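Local atomic coordinates of penaeus monodon metallodensovirus major capsid protein (PDB entry 6WH7), a protein that forms the icosahedral capsid of a shrimp densovirus, sixty copies of its jelly-roll subunit making up the shell. Residues M80-W85 and N342-G347; M157-D162 and K207-K212; D163-S168 and F346-P351; A237-N242 and R266-H271. All blocks are in the same frame, centred on the assembly; numbering follows the deposited sequence.

Contact 1: M80-W85 and N342-G347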
loop_
_atom_site.group_PDB
_atom_site.type_symbol
_atom_site.label_atom_id
_atom_site.label_comp_id
_atom_site.label_asym_id
_atom_site.label_seq_id
_atom_site.Cartn_x
_atom_site.Cartn_y
_atom_site.Cartn_z
ATOM N N MET A 80 -89.768 20.410 -49.249
ATOM C CA MET A 80 -88.456 20.747 -48.717
ATOM C C MET A 80 -87.922 21.976 -49.436
ATOM O O MET A 80 -88.310 22.273 -50.564
ATOM C CB MET A 80 -87.472 19.593 -48.893
ATOM C CG MET A 80 -87.007 19.449 -50.316
ATOM S SD MET A 80 -86.271 17.875 -50.709
ATOM C CE MET A 80 -87.730 17.011 -51.226
ATOM N N ILE A 81 -87.025 22.690 -48.770
ATOM C CA ILE A 81 -86.291 23.787 -49.388
ATOM C C ILE A 81 -85.065 23.220 -50.074
ATOM O O ILE A 81 -84.307 22.452 -49.479
ATOM C CB ILE A 81 -85.890 24.847 -48.352
ATOM C CG1 ILE A 81 -87.116 25.530 -47.776
ATOM C CG2 ILE A 81 -84.990 25.880 -48.979
ATOM C CD1 ILE A 81 -87.871 26.297 -48.793
ATOM N N VAL A 82 -84.866 23.599 -51.325
ATOM C CA VAL A 82 -83.741 23.135 -52.121
ATOM C C VAL A 82 -82.657 24.193 -52.043
ATOM O O VAL A 82 -82.866 25.331 -52.475
ATOM C CB VAL A 82 -84.164 22.878 -53.572
ATOM C CG1 VAL A 82 -82.994 22.404 -54.387
ATOM C CG2 VAL A 82 -85.292 21.882 -53.605
ATOM N N ILE A 83 -81.511 23.839 -51.480
ATOM C CA ILE A 83 -80.425 24.803 -51.360
ATOM C C ILE A 83 -79.696 24.813 -52.695
ATOM O O ILE A 83 -79.009 23.839 -53.024
ATOM C CB ILE A 83 -79.469 24.445 -50.215
ATOM C CG1 ILE A 83 -80.246 24.132 -48.941
ATOM C CG2 ILE A 83 -78.511 25.576 -49.960
ATOM C CD1 ILE A 83 -81.135 25.209 -48.508
ATOM N N PRO A 84 -79.788 25.871 -53.480
ATOM C CA PRO A 84 -79.119 25.905 -54.785
ATOM C C PRO A 84 -77.625 26.154 -54.629
ATOM O O PRO A 84 -77.052 27.030 -55.274
ATOM C CB PRO A 84 -79.819 27.064 -55.492
ATOM C CG PRO A 84 -80.177 27.967 -54.404
ATOM C CD PRO A 84 -80.484 27.134 -53.204
ATOM N N TRP A 85 -76.990 25.376 -53.769
ATOM C CA TRP A 85 -75.614 25.631 -53.391
ATOM C C TRP A 85 -74.648 25.055 -54.402
ATOM O O TRP A 85 -73.438 25.204 -54.238
ATOM C CB TRP A 85 -75.344 25.034 -52.016
ATOM C CG TRP A 85 -75.071 23.575 -52.053
ATOM C CD1 TRP A 85 -75.931 22.587 -52.391
ATOM C CD2 TRP A 85 -73.867 22.934 -51.634
ATOM N NE1 TRP A 85 -75.314 21.367 -52.288
ATOM C CE2 TRP A 85 -74.047 21.559 -51.809
ATOM C CE3 TRP A 85 -72.641 23.395 -51.151
ATOM C CZ2 TRP A 85 -73.053 20.642 -51.514
ATOM C CZ3 TRP A 85 -71.662 22.487 -50.859
ATOM C CH2 TRP A 85 -71.869 21.123 -51.042
ATOM N N ASN A 342 -85.899 25.872 -64.006
ATOM C CA ASN A 342 -86.797 24.777 -64.351
ATOM C C ASN A 342 -86.619 23.601 -63.408
ATOM O O ASN A 342 -87.597 23.022 -62.930
ATOM C CB ASN A 342 -86.550 24.346 -65.790
ATOM C CG ASN A 342 -86.989 25.382 -66.774
ATOM O OD1 ASN A 342 -87.861 26.191 -66.478
ATOM N ND2 ASN A 342 -86.378 25.384 -67.946
ATOM N N ASN A 343 -85.375 23.230 -63.146
ATOM C CA ASN A 343 -85.067 22.152 -62.226
ATOM C C ASN A 343 -83.641 22.345 -61.752
ATOM O O ASN A 343 -82.864 23.082 -62.361
ATOM C CB ASN A 343 -85.280 20.781 -62.879
ATOM C CG ASN A 343 -84.445 20.581 -64.126
ATOM O OD1 ASN A 343 -83.278 20.948 -64.182
ATOM N ND2 ASN A 343 -85.065 20.034 -65.157
ATOM N N ILE A 344 -83.308 21.690 -60.648
ATOM C CA ILE A 344 -81.954 21.701 -60.122
ATOM C C ILE A 344 -81.462 20.266 -60.069
ATOM O O ILE A 344 -82.101 19.404 -59.460
ATOM C CB ILE A 344 -81.870 22.369 -58.743
ATOM C CG1 ILE A 344 -82.164 23.860 -58.864
ATOM C CG2 ILE A 344 -80.502 22.183 -58.155
ATOM C CD1 ILE A 344 -82.290 24.561 -57.544
ATOM N N GLN A 345 -80.342 20.017 -60.725
ATOM C CA GLN A 345 -79.645 18.746 -60.707
ATOM C C GLN A 345 -78.570 18.796 -59.637
ATOM O O GLN A 345 -77.975 19.845 -59.396
ATOM C CB GLN A 345 -79.013 18.484 -62.066
ATOM C CG GLN A 345 -80.008 18.381 -63.176
ATOM C CD GLN A 345 -79.348 18.399 -64.522
ATOM O OE1 GLN A 345 -78.259 18.945 -64.680
ATOM N NE2 GLN A 345 -79.999 17.803 -65.509
ATOM N N PHE A 346 -78.326 17.667 -58.976
ATOM C CA PHE A 346 -77.298 17.645 -57.940
ATOM C C PHE A 346 -76.142 16.712 -58.272
ATOM O O PHE A 346 -75.046 17.204 -58.542
ATOM C CB PHE A 346 -77.912 17.355 -56.576
ATOM C CG PHE A 346 -78.678 18.512 -56.036
ATOM C CD1 PHE A 346 -78.008 19.617 -55.556
ATOM C CD2 PHE A 346 -80.050 18.507 -56.006
ATOM C CE1 PHE A 346 -78.690 20.687 -55.063
ATOM C CE2 PHE A 346 -80.734 19.580 -55.507
ATOM C CZ PHE A 346 -80.051 20.667 -55.034
ATOM N N GLY A 347 -76.320 15.403 -58.253
ATOM C CA GLY A 347 -75.216 14.566 -58.644
ATOM C C GLY A 347 -74.042 14.623 -57.688
ATOM O O GLY A 347 -72.988 15.165 -58.014
#
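With CG1 anti to the backbone N (chi1 180°), Val82 extends that methyl toward Phe346, whose own CG stands anti to the carbonyl carbon (chi1 -73°) and carries the phenyl ring back toward strand 79-83. This strand is C of the CHEF sheet in the parvoviral jelly roll, and residues 342-347 finish strand 340-345 and run on into a loop. Val82 CG1 reaches the rim of the ring rather than a face, 3.5 Å from Phe346 CZ. The carbonyl of Ile83 lies at the same kind of position, in the ring plane, with Ile83 O 3.8 Å from Phe346 CE1. Ile344 works from two branches. Its CG2 covers one face of the Phe346 ring, off-centre toward the rim, while the extended CG1 arm carries CD1 to the other segment, 3.9 Å from Val82 CG1 and 4.1 Å from Pro84 CB. Pro84 is the centre of an inverse gamma turn, closed by a weak bond from Trp85 N to Ile83 O, and this turn takes the chain out of the strand. No hydrogen bond links the segments; the join is buried and, apart from the Ile83 carbonyl, made by apolar side chains. Tyr272 of the adjoining strand also meets the Phe346 ring, with planes steeply inclined. The indole of Trp85, its NE1 bonded to Ala269 O, closes the group by bringing CD1 to 4.3 Å from Phe346 CE1.

Contact 2: M157-D162 and K207-K212; sequences MIHSID and KNRYWK
Strands 157-162 and 207-211 run antiparallel (162° between directions, axes 4.5 Å apart), with hydrogen-bonded pairs at Met157-Trp211, His159-Arg209 and Ile161-Lys207. The bonds of the central pair lie in the carbonyl planes, Arg209 N reaching His159 O at 2.7 Å. On one face Ile158 and Tyr210 lie side by side and point the same way, Ile158 CG1 sitting 3.4 Å from Tyr210 CD1. Next to them Ser160 OG gives its proton to Asn208 OD1 at 2.5 Å, in the plane of the amide, whose ND2 turns to Phe205 O. The two strands are E and F of the CHEF sheet of the viral jelly roll, with F outermost in this chain; Arg209 and Tyr210 pair onward with a strand of a neighbouring subunit, so the sheet continues across the interface. The other face looks toward strands of the BIDG sheet. Here the thioether of Met157, bent at chi3 (72°), lays CE at the edge of the Trp211 indole, 3.5 Å from CE3. The guanidinium of Arg209, on an arm extended from CG to NE, crosses Ile161 and takes the CD1 methyl at its edge, with NH1 3.3 Å away.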
loop_
_atom_site.group_PDB
_atom_site.type_symbol
_atom_site.label_atom_id
_atom_site.label_comp_id
_atom_site.label_asym_id
_atom_site.label_seq_id
_atom_site.Cartn_x
_atom_site.Cartn_y
_atom_site.Cartn_z
ATOM N N MET A 157 -85.115 22.549 -37.316
ATOM C CA MET A 157 -85.142 22.514 -38.765
ATOM C C MET A 157 -84.145 21.468 -39.227
ATOM O O MET A 157 -83.031 21.392 -38.708
ATOM C CB MET A 157 -84.814 23.877 -39.370
ATOM C CG MET A 157 -84.870 23.891 -40.881
ATOM S SD MET A 157 -84.587 25.508 -41.586
ATOM C CE MET A 157 -82.846 25.686 -41.275
ATOM N N ILE A 158 -84.554 20.650 -40.182
ATOM C CA ILE A 158 -83.738 19.536 -40.638
ATOM C C ILE A 158 -82.930 19.995 -41.838
ATOM O O ILE A 158 -83.497 20.405 -42.853
ATOM C CB ILE A 158 -84.607 18.324 -40.997
ATOM C CG1 ILE A 158 -85.454 17.912 -39.805
ATOM C CG2 ILE A 158 -83.737 17.170 -41.401
ATOM C CD1 ILE A 158 -86.484 16.893 -40.133
ATOM N N HIS A 159 -81.611 19.936 -41.729
ATOM C CA HIS A 159 -80.746 20.108 -42.882
ATOM C C HIS A 159 -80.400 18.730 -43.414
ATOM O O HIS A 159 -79.822 17.912 -42.696
ATOM C CB HIS A 159 -79.466 20.855 -42.542
ATOM C CG HIS A 159 -78.629 21.149 -43.742
ATOM N ND1 HIS A 159 -78.942 22.142 -44.638
ATOM C CD2 HIS A 159 -77.560 20.503 -44.258
ATOM C CE1 HIS A 159 -78.057 22.145 -45.616
ATOM N NE2 HIS A 159 -77.210 21.157 -45.411
ATOM N N SER A 160 -80.737 18.479 -44.667
ATOM C CA SER A 160 -80.534 17.180 -45.276
ATOM C C SER A 160 -79.510 17.297 -46.390
ATOM O O SER A 160 -79.610 18.184 -47.238
ATOM C CB SER A 160 -81.846 16.635 -45.823
ATOM O OG SER A 160 -82.782 16.443 -44.784
ATOM N N ILE A 161 -78.525 16.413 -46.373
ATOM C CA ILE A 161 -77.581 16.255 -47.466
ATOM C C ILE A 161 -77.897 14.934 -48.139
ATOM O O ILE A 161 -77.939 13.894 -47.477
ATOM C CB ILE A 161 -76.128 16.273 -46.974
ATOM C CG1 ILE A 161 -75.790 17.616 -46.345
ATOM C CG2 ILE A 161 -75.197 15.999 -48.112
ATOM C CD1 ILE A 161 -74.457 17.630 -45.694
ATOM N N ASP A 162 -78.110 14.960 -49.444
ATOM C CA ASP A 162 -78.489 13.748 -50.150
ATOM C C ASP A 162 -77.230 13.213 -50.814
ATOM O O ASP A 162 -76.892 13.592 -51.935
ATOM C CB ASP A 162 -79.577 14.067 -51.165
ATOM C CG ASP A 162 -80.179 12.841 -51.770
ATOM O OD1 ASP A 162 -79.846 11.731 -51.317
ATOM O OD2 ASP A 162 -80.989 12.989 -52.701
ATOM N N LYS A 207 -77.596 12.063 -44.831
ATOM C CA LYS A 207 -77.184 12.925 -43.734
ATOM C C LYS A 207 -78.297 13.915 -43.450
ATOM O O LYS A 207 -78.657 14.715 -44.316
ATOM C CB LYS A 207 -75.889 13.659 -44.067
ATOM C CG LYS A 207 -74.702 12.751 -44.228
ATOM C CD LYS A 207 -73.440 13.538 -44.493
ATOM C CE LYS A 207 -73.005 14.284 -43.251
ATOM N NZ LYS A 207 -72.597 13.346 -42.174
ATOM N N ASN A 208 -78.848 13.851 -42.248
ATOM C CA ASN A 208 -79.905 14.752 -41.820
ATOM C C ASN A 208 -79.484 15.328 -40.483
ATOM O O ASN A 208 -79.389 14.594 -39.501
ATOM C CB ASN A 208 -81.232 14.019 -41.688
ATOM C CG ASN A 208 -81.715 13.468 -42.988
ATOM O OD1 ASN A 208 -82.240 14.190 -43.824
ATOM N ND2 ASN A 208 -81.542 12.175 -43.173
ATOM N N ARG A 209 -79.235 16.626 -40.436
ATOM C CA ARG A 209 -78.936 17.312 -39.188
ATOM C C ARG A 209 -80.210 17.951 -38.675
ATOM O O ARG A 209 -80.851 18.716 -39.396
ATOM C CB ARG A 209 -77.856 18.370 -39.380
ATOM C CG ARG A 209 -76.503 17.799 -39.667
ATOM C CD ARG A 209 -75.492 18.881 -39.935
ATOM N NE ARG A 209 -74.181 18.308 -40.194
ATOM C CZ ARG A 209 -73.812 17.813 -41.366
ATOM N NH1 ARG A 209 -74.658 17.819 -42.380
ATOM N NH2 ARG A 209 -72.603 17.303 -41.525
ATOM N N TYR A 210 -80.583 17.639 -37.441
ATOM C CA TYR A 210 -81.683 18.342 -36.801
ATOM C C TYR A 210 -81.074 19.535 -36.094
ATOM O O TYR A 210 -80.335 19.380 -35.121
ATOM C CB TYR A 210 -82.461 17.465 -35.825
ATOM C CG TYR A 210 -83.132 16.265 -36.439
ATOM C CD1 TYR A 210 -83.316 16.170 -37.797
ATOM C CD2 TYR A 210 -83.721 15.312 -35.643
ATOM C CE1 TYR A 210 -83.955 15.097 -38.355
ATOM C CE2 TYR A 210 -84.384 14.237 -36.188
ATOM C CZ TYR A 210 -84.499 14.135 -37.544
ATOM O OH TYR A 210 -85.159 13.069 -38.099
ATOM N N TRP A 211 -81.385 20.720 -36.582
ATOM C CA TRP A 211 -80.680 21.924 -36.189
ATOM C C TRP A 211 -81.635 22.791 -35.394
ATOM O O TRP A 211 -82.735 23.099 -35.854
ATOM C CB TRP A 211 -80.111 22.617 -37.423
ATOM C CG TRP A 211 -79.324 23.843 -37.184
ATOM C CD1 TRP A 211 -78.208 23.957 -36.428
ATOM C CD2 TRP A 211 -79.449 25.079 -37.887
ATOM N NE1 TRP A 211 -77.695 25.220 -36.514
ATOM C CE2 TRP A 211 -78.435 25.925 -37.421
ATOM C CE3 TRP A 211 -80.345 25.568 -38.842
ATOM C CZ2 TRP A 211 -78.297 27.230 -37.867
ATOM C CZ3 TRP A 211 -80.199 26.856 -39.284
ATOM C CH2 TRP A 211 -79.190 27.678 -38.797
ATOM N N LYS A 212 -81.217 23.155 -34.194
ATOM C CA LYS A 212 -82.085 23.733 -33.190
ATOM C C LYS A 212 -81.623 25.147 -32.893
ATOM O O LYS A 212 -80.496 25.527 -33.208
ATOM C CB LYS A 212 -82.065 22.889 -31.918
ATOM C CG LYS A 212 -82.618 21.496 -32.105
ATOM C CD LYS A 212 -82.619 20.721 -30.816
ATOM C CE LYS A 212 -83.350 19.395 -30.966
ATOM N NZ LYS A 212 -82.581 18.383 -31.744
#

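Contact 3: D163-S168 and F346-P351; sequences DQQCLS and FGPTCP
Gln165 and Pro348 cross where two loops meet, the glutamine passing obliquely across the CD corner of the proline, from CB to OE1. Its backbone is in the left-handed region (phi 58°), and an extended chain, CG anti to the backbone N (chi1 -172°), takes the amide past Pro348 as far as Gly347. Gln165 CB is 3.7 Å from Pro348 CD, and OE1 at the end of the same chain comes to 3.2 Å from that carbon; NE2 goes on to Asp244 OD2. Pro348 CG is turned to the backbone instead, 3.3 Å from Asp163 O. The neighbouring glutamine behaves differently: although Gln164 starts out away from residues 346-351, a bend at chi2 brings OE1 back to Pro351, 3.2 Å from its CG. The carbonyl oxygens Asp163 O and Gln164 OE1 thus meet proline CH groups, and the one hydrogen bond between the segments runs from Phe346 N to Ser168 O at 3.3 Å, nearly straight out from the carbonyl. Ile53 of a neighbouring subunit packs on Gln164, and Asn322 of that subunit on Gln165. At this subunit boundary the start of the jelly-roll E-F loop packs on the C-terminal extension beyond the last strand.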
loop_
_atom_site.group_PDB
_atom_site.type_symbol
_atom_site.label_atom_id
_atom_site.label_comp_id
_atom_site.label_asym_id
_atom_site.label_seq_id
_atom_site.Cartn_x
_atom_site.Cartn_y
_atom_site.Cartn_z
ATOM N N ASP A 163 -76.584 12.269 -50.140
ATOM C CA ASP A 163 -75.346 11.647 -50.583
ATOM C C ASP A 163 -75.595 10.483 -51.517
ATOM O O ASP A 163 -74.882 10.312 -52.509
ATOM C CB ASP A 163 -74.547 11.184 -49.372
ATOM C CG ASP A 163 -73.956 12.333 -48.602
ATOM O OD1 ASP A 163 -73.800 13.415 -49.196
ATOM O OD2 ASP A 163 -73.667 12.166 -47.400
ATOM N N GLN A 164 -76.589 9.663 -51.195
ATOM C CA GLN A 164 -76.973 8.552 -52.044
ATOM C C GLN A 164 -77.745 9.003 -53.269
ATOM O O GLN A 164 -78.033 8.172 -54.132
ATOM C CB GLN A 164 -77.791 7.560 -51.233
ATOM C CG GLN A 164 -77.008 6.919 -50.109
ATOM C CD GLN A 164 -75.939 5.980 -50.611
ATOM O OE1 GLN A 164 -74.778 6.350 -50.734
ATOM N NE2 GLN A 164 -76.325 4.746 -50.886
ATOM N N GLN A 165 -78.069 10.288 -53.364
ATOM C CA GLN A 165 -78.805 10.854 -54.490
ATOM C C GLN A 165 -80.156 10.162 -54.665
ATOM O O GLN A 165 -80.470 9.588 -55.708
ATOM C CB GLN A 165 -77.976 10.803 -55.773
ATOM C CG GLN A 165 -78.602 11.534 -56.939
ATOM C CD GLN A 165 -77.698 11.584 -58.126
ATOM O OE1 GLN A 165 -76.547 11.196 -58.042
ATOM N NE2 GLN A 165 -78.209 12.050 -59.248
ATOM N N CYS A 166 -80.946 10.192 -53.595
ATOM C CA CYS A 166 -82.352 9.839 -53.722
ATOM C C CYS A 166 -83.019 10.691 -54.789
ATOM O O CYS A 166 -83.815 10.194 -55.591
ATOM C CB CYS A 166 -83.062 10.016 -52.384
ATOM S SG CYS A 166 -82.438 8.988 -51.061
ATOM N N LEU A 167 -82.694 11.976 -54.817
ATOM C CA LEU A 167 -83.242 12.927 -55.774
ATOM C C LEU A 167 -82.134 13.312 -56.738
ATOM O O LEU A 167 -81.180 13.994 -56.356
ATOM C CB LEU A 167 -83.800 14.152 -55.058
ATOM C CG LEU A 167 -85.229 14.088 -54.533
ATOM C CD1 LEU A 167 -85.387 13.005 -53.506
ATOM C CD2 LEU A 167 -85.588 15.424 -53.925
ATOM N N SER A 168 -82.252 12.860 -57.979
ATOM C CA SER A 168 -81.279 13.220 -58.999
ATOM C C SER A 168 -81.525 14.627 -59.515
ATOM O O SER A 168 -80.599 15.432 -59.630
ATOM C CB SER A 168 -81.345 12.218 -60.145
ATOM O OG SER A 168 -80.478 12.591 -61.193
ATOM N N PHE A 346 -78.326 17.667 -58.976
ATOM C CA PHE A 346 -77.298 17.645 -57.940
ATOM C C PHE A 346 -76.142 16.712 -58.272
ATOM O O PHE A 346 -75.046 17.204 -58.542
ATOM C CB PHE A 346 -77.912 17.355 -56.576
ATOM C CG PHE A 346 -78.678 18.512 -56.036
ATOM C CD1 PHE A 346 -78.008 19.617 -55.556
ATOM C CD2 PHE A 346 -80.050 18.507 -56.006
ATOM C CE1 PHE A 346 -78.690 20.687 -55.063
ATOM C CE2 PHE A 346 -80.734 19.580 -55.507
ATOM C CZ PHE A 346 -80.051 20.667 -55.034
ATOM N N GLY A 347 -76.320 15.403 -58.253
ATOM C CA GLY A 347 -75.216 14.566 -58.644
ATOM C C GLY A 347 -74.042 14.623 -57.688
ATOM O O GLY A 347 -72.988 15.165 -58.014
ATOM N N PRO A 348 -74.221 14.144 -56.464
ATOM C CA PRO A 348 -73.113 14.132 -55.507
ATOM C C PRO A 348 -71.925 13.344 -56.023
ATOM O O PRO A 348 -72.002 12.598 -56.998
ATOM C CB PRO A 348 -73.720 13.448 -54.283
ATOM C CG PRO A 348 -74.775 12.605 -54.834
ATOM C CD PRO A 348 -75.371 13.388 -55.951
ATOM N N THR A 349 -70.793 13.539 -55.364
ATOM C CA THR A 349 -69.695 12.606 -55.540
ATOM C C THR A 349 -70.125 11.282 -54.929
ATOM O O THR A 349 -70.383 11.202 -53.726
ATOM C CB THR A 349 -68.434 13.138 -54.868
ATOM O OG1 THR A 349 -68.051 14.374 -55.474
ATOM C CG2 THR A 349 -67.315 12.177 -55.009
ATOM N N CYS A 350 -70.185 10.252 -55.740
ATOM C CA CYS A 350 -70.879 9.051 -55.313
ATOM C C CYS A 350 -69.980 8.228 -54.406
ATOM O O CYS A 350 -68.858 7.895 -54.794
ATOM C CB CYS A 350 -71.313 8.226 -56.510
ATOM S SG CYS A 350 -72.225 6.741 -56.099
ATOM N N PRO A 351 -70.426 7.891 -53.195
ATOM C CA PRO A 351 -69.588 7.072 -52.320
ATOM C C PRO A 351 -69.369 5.669 -52.836
ATOM O O PRO A 351 -68.364 5.053 -52.476
ATOM C CB PRO A 351 -70.361 7.075 -51.000
ATOM C CG PRO A 351 -71.754 7.324 -51.394
ATOM C CD PRO A 351 -71.697 8.252 -52.552
#

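Contact 4: A237-N242 and R266-H271; sequences AYVPQN and RGMAGH
Residues 239-242 and 266-268 run with end-to-end directions 131° apart, the CA atoms of Gln241 and Gly267 4.8 Å from each other. Residues 237-242 and 266-269 belong to the long G-H connection of the jelly roll, the second segment finally entering strand 270-274 of the CHEF sheet. A single hydrogen bond spans them, from Asn242 N to Arg266 O at 2.7 Å, the donor tilted 27° from the carbonyl plane. The same oxygen is also approached by Gln241 CA, at 3.2 Å in a CA-H...O contact. Gln241 is extended past CG, so its stem runs over the CA of Gly267, where no side chain intervenes, and its NE2 arrives beside Met268. The two side chains cross at about a right angle, with NE2 3.2 Å from Met268 CB; OE1 is weakly bonded to Asn243 ND2. Asn242, by contrast, spends its amide elsewhere, its ND2 bonding to Met362 O and OD1 to Ala248 N. Met268 packs on Trp85 as well. A bend at chi3 (-76°) turns its CE methyl toward Val239, both of whose methyls meet it from one side, CG2 at 3.2 Å and CG1 at 3.7 Å from Met268 CE.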
loop_
_atom_site.group_PDB
_atom_site.type_symbol
_atom_site.label_atom_id
_atom_site.label_comp_id
_atom_site.label_asym_id
_atom_site.label_seq_id
_atom_site.Cartn_x
_atom_site.Cartn_y
_atom_site.Cartn_z
ATOM N N ALA A 237 -74.439 28.818 -64.650
ATOM C CA ALA A 237 -73.840 27.500 -64.664
ATOM C C ALA A 237 -73.779 26.957 -63.247
ATOM O O ALA A 237 -73.663 27.711 -62.281
ATOM C CB ALA A 237 -72.434 27.547 -65.255
ATOM N N TYR A 238 -73.882 25.640 -63.126
ATOM C CA TYR A 238 -73.538 25.005 -61.869
ATOM C C TYR A 238 -72.060 25.221 -61.593
ATOM O O TYR A 238 -71.283 25.545 -62.491
ATOM C CB TYR A 238 -73.822 23.508 -61.910
ATOM C CG TYR A 238 -75.263 23.122 -62.066
ATOM C CD1 TYR A 238 -76.098 23.043 -60.969
ATOM C CD2 TYR A 238 -75.778 22.790 -63.301
ATOM C CE1 TYR A 238 -77.404 22.674 -61.102
ATOM C CE2 TYR A 238 -77.085 22.419 -63.438
ATOM C CZ TYR A 238 -77.895 22.364 -62.335
ATOM O OH TYR A 238 -79.207 22.000 -62.465
ATOM N N VAL A 239 -71.665 25.054 -60.337
ATOM C CA VAL A 239 -70.240 25.149 -60.055
ATOM C C VAL A 239 -69.668 23.940 -60.779
ATOM O O VAL A 239 -70.374 22.933 -60.925
ATOM C CB VAL A 239 -69.900 25.116 -58.557
ATOM C CG1 VAL A 239 -70.937 25.845 -57.713
ATOM C CG2 VAL A 239 -69.555 23.733 -58.101
ATOM N N PRO A 240 -68.442 23.995 -61.280
ATOM C CA PRO A 240 -67.916 22.871 -62.058
ATOM C C PRO A 240 -67.999 21.559 -61.291
ATOM O O PRO A 240 -67.524 21.445 -60.162
ATOM C CB PRO A 240 -66.473 23.289 -62.319
ATOM C CG PRO A 240 -66.534 24.764 -62.319
ATOM C CD PRO A 240 -67.537 25.150 -61.304
ATOM N N GLN A 241 -68.606 20.556 -61.924
ATOM C CA GLN A 241 -68.836 19.263 -61.300
ATOM C C GLN A 241 -68.781 18.184 -62.360
ATOM O O GLN A 241 -69.261 18.382 -63.472
ATOM C CB GLN A 241 -70.198 19.188 -60.614
ATOM C CG GLN A 241 -70.370 20.098 -59.447
ATOM C CD GLN A 241 -71.769 20.078 -58.936
ATOM O OE1 GLN A 241 -72.682 19.670 -59.627
ATOM N NE2 GLN A 241 -71.956 20.555 -57.734
ATOM N N ASN A 242 -68.227 17.041 -61.998
ATOM C CA ASN A 242 -68.228 15.854 -62.840
ATOM C C ASN A 242 -69.220 14.876 -62.230
ATOM O O ASN A 242 -68.965 14.320 -61.162
ATOM C CB ASN A 242 -66.827 15.263 -62.925
ATOM C CG ASN A 242 -65.892 16.108 -63.754
ATOM O OD1 ASN A 242 -66.312 16.795 -64.675
ATOM N ND2 ASN A 242 -64.620 16.085 -63.410
ATOM N N ARG A 266 -66.215 14.630 -59.309
ATOM C CA ARG A 266 -66.348 15.514 -58.165
ATOM C C ARG A 266 -67.678 16.229 -58.318
ATOM O O ARG A 266 -67.904 16.908 -59.321
ATOM C CB ARG A 266 -65.196 16.509 -58.089
ATOM C CG ARG A 266 -65.137 17.279 -56.806
ATOM C CD ARG A 266 -64.081 18.340 -56.891
ATOM N NE ARG A 266 -62.750 17.786 -57.061
ATOM C CZ ARG A 266 -61.934 17.487 -56.064
ATOM N NH1 ARG A 266 -62.305 17.706 -54.815
ATOM N NH2 ARG A 266 -60.740 16.986 -56.318
ATOM N N GLY A 267 -68.554 16.072 -57.338
ATOM C CA GLY A 267 -69.865 16.674 -57.422
ATOM C C GLY A 267 -70.324 17.072 -56.042
ATOM O O GLY A 267 -69.679 16.764 -55.042
ATOM N N MET A 268 -71.442 17.777 -55.993
ATOM C CA MET A 268 -72.001 18.228 -54.731
ATOM C C MET A 268 -73.351 17.592 -54.490
ATOM O O MET A 268 -74.200 17.572 -55.380
ATOM C CB MET A 268 -72.120 19.746 -54.681
ATOM C CG MET A 268 -70.785 20.406 -54.638
ATOM S SD MET A 268 -70.847 22.118 -54.155
ATOM C CE MET A 268 -71.430 22.794 -55.630
ATOM N N ALA A 269 -73.538 17.083 -53.284
ATOM C CA ALA A 269 -74.788 16.461 -52.910
ATOM C C ALA A 269 -75.875 17.510 -52.736
ATOM O O ALA A 269 -75.608 18.690 -52.500
ATOM C CB ALA A 269 -74.619 15.660 -51.626
ATOM N N GLY A 270 -77.120 17.066 -52.883
ATOM C CA GLY A 270 -78.239 17.969 -52.707
ATOM C C GLY A 270 -78.373 18.366 -51.263
ATOM O O GLY A 270 -78.375 17.512 -50.373
ATOM N N HIS A 271 -78.454 19.662 -51.013
ATOM C CA HIS A 271 -78.731 20.152 -49.677
ATOM C C HIS A 271 -80.164 20.640 -49.609
ATOM O O HIS A 271 -80.656 21.293 -50.529
ATOM C CB HIS A 271 -77.767 21.249 -49.244
ATOM C CG HIS A 271 -76.377 20.761 -49.006
ATOM N ND1 HIS A 271 -75.359 21.591 -48.601
ATOM C CD2 HIS A 271 -75.828 19.534 -49.145
ATOM C CE1 HIS A 271 -74.249 20.891 -48.468
ATOM N NE2 HIS A 271 -74.505 19.641 -48.801
#

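Contacts 1, 2 and 4 all reach the CHEF sheet, with strand 270-274 of contact 4 lying between strand 79-83 of contact 1 and strand 157-162 of contact 2. Backbone bonds tie it on both sides: Ile83 N to His271 O (2.8 Å) and Asp162 N to Gly270 O (2.7 Å). Contact 3 begins where the strand of contact 2 ends and shares Phe346 and Gly347 with contact 1, whose centre is 12 Å away. Thr349 OG1 of contact 3 accepts from Gly267 N of contact 4 at 2.6 Å. The centres of contacts 2 and 4 are the farthest apart, about 19 Å. Contacts 2 and 3 reach neighbouring subunits, and contact 4 one through Asn242; no other chain touches contact 1.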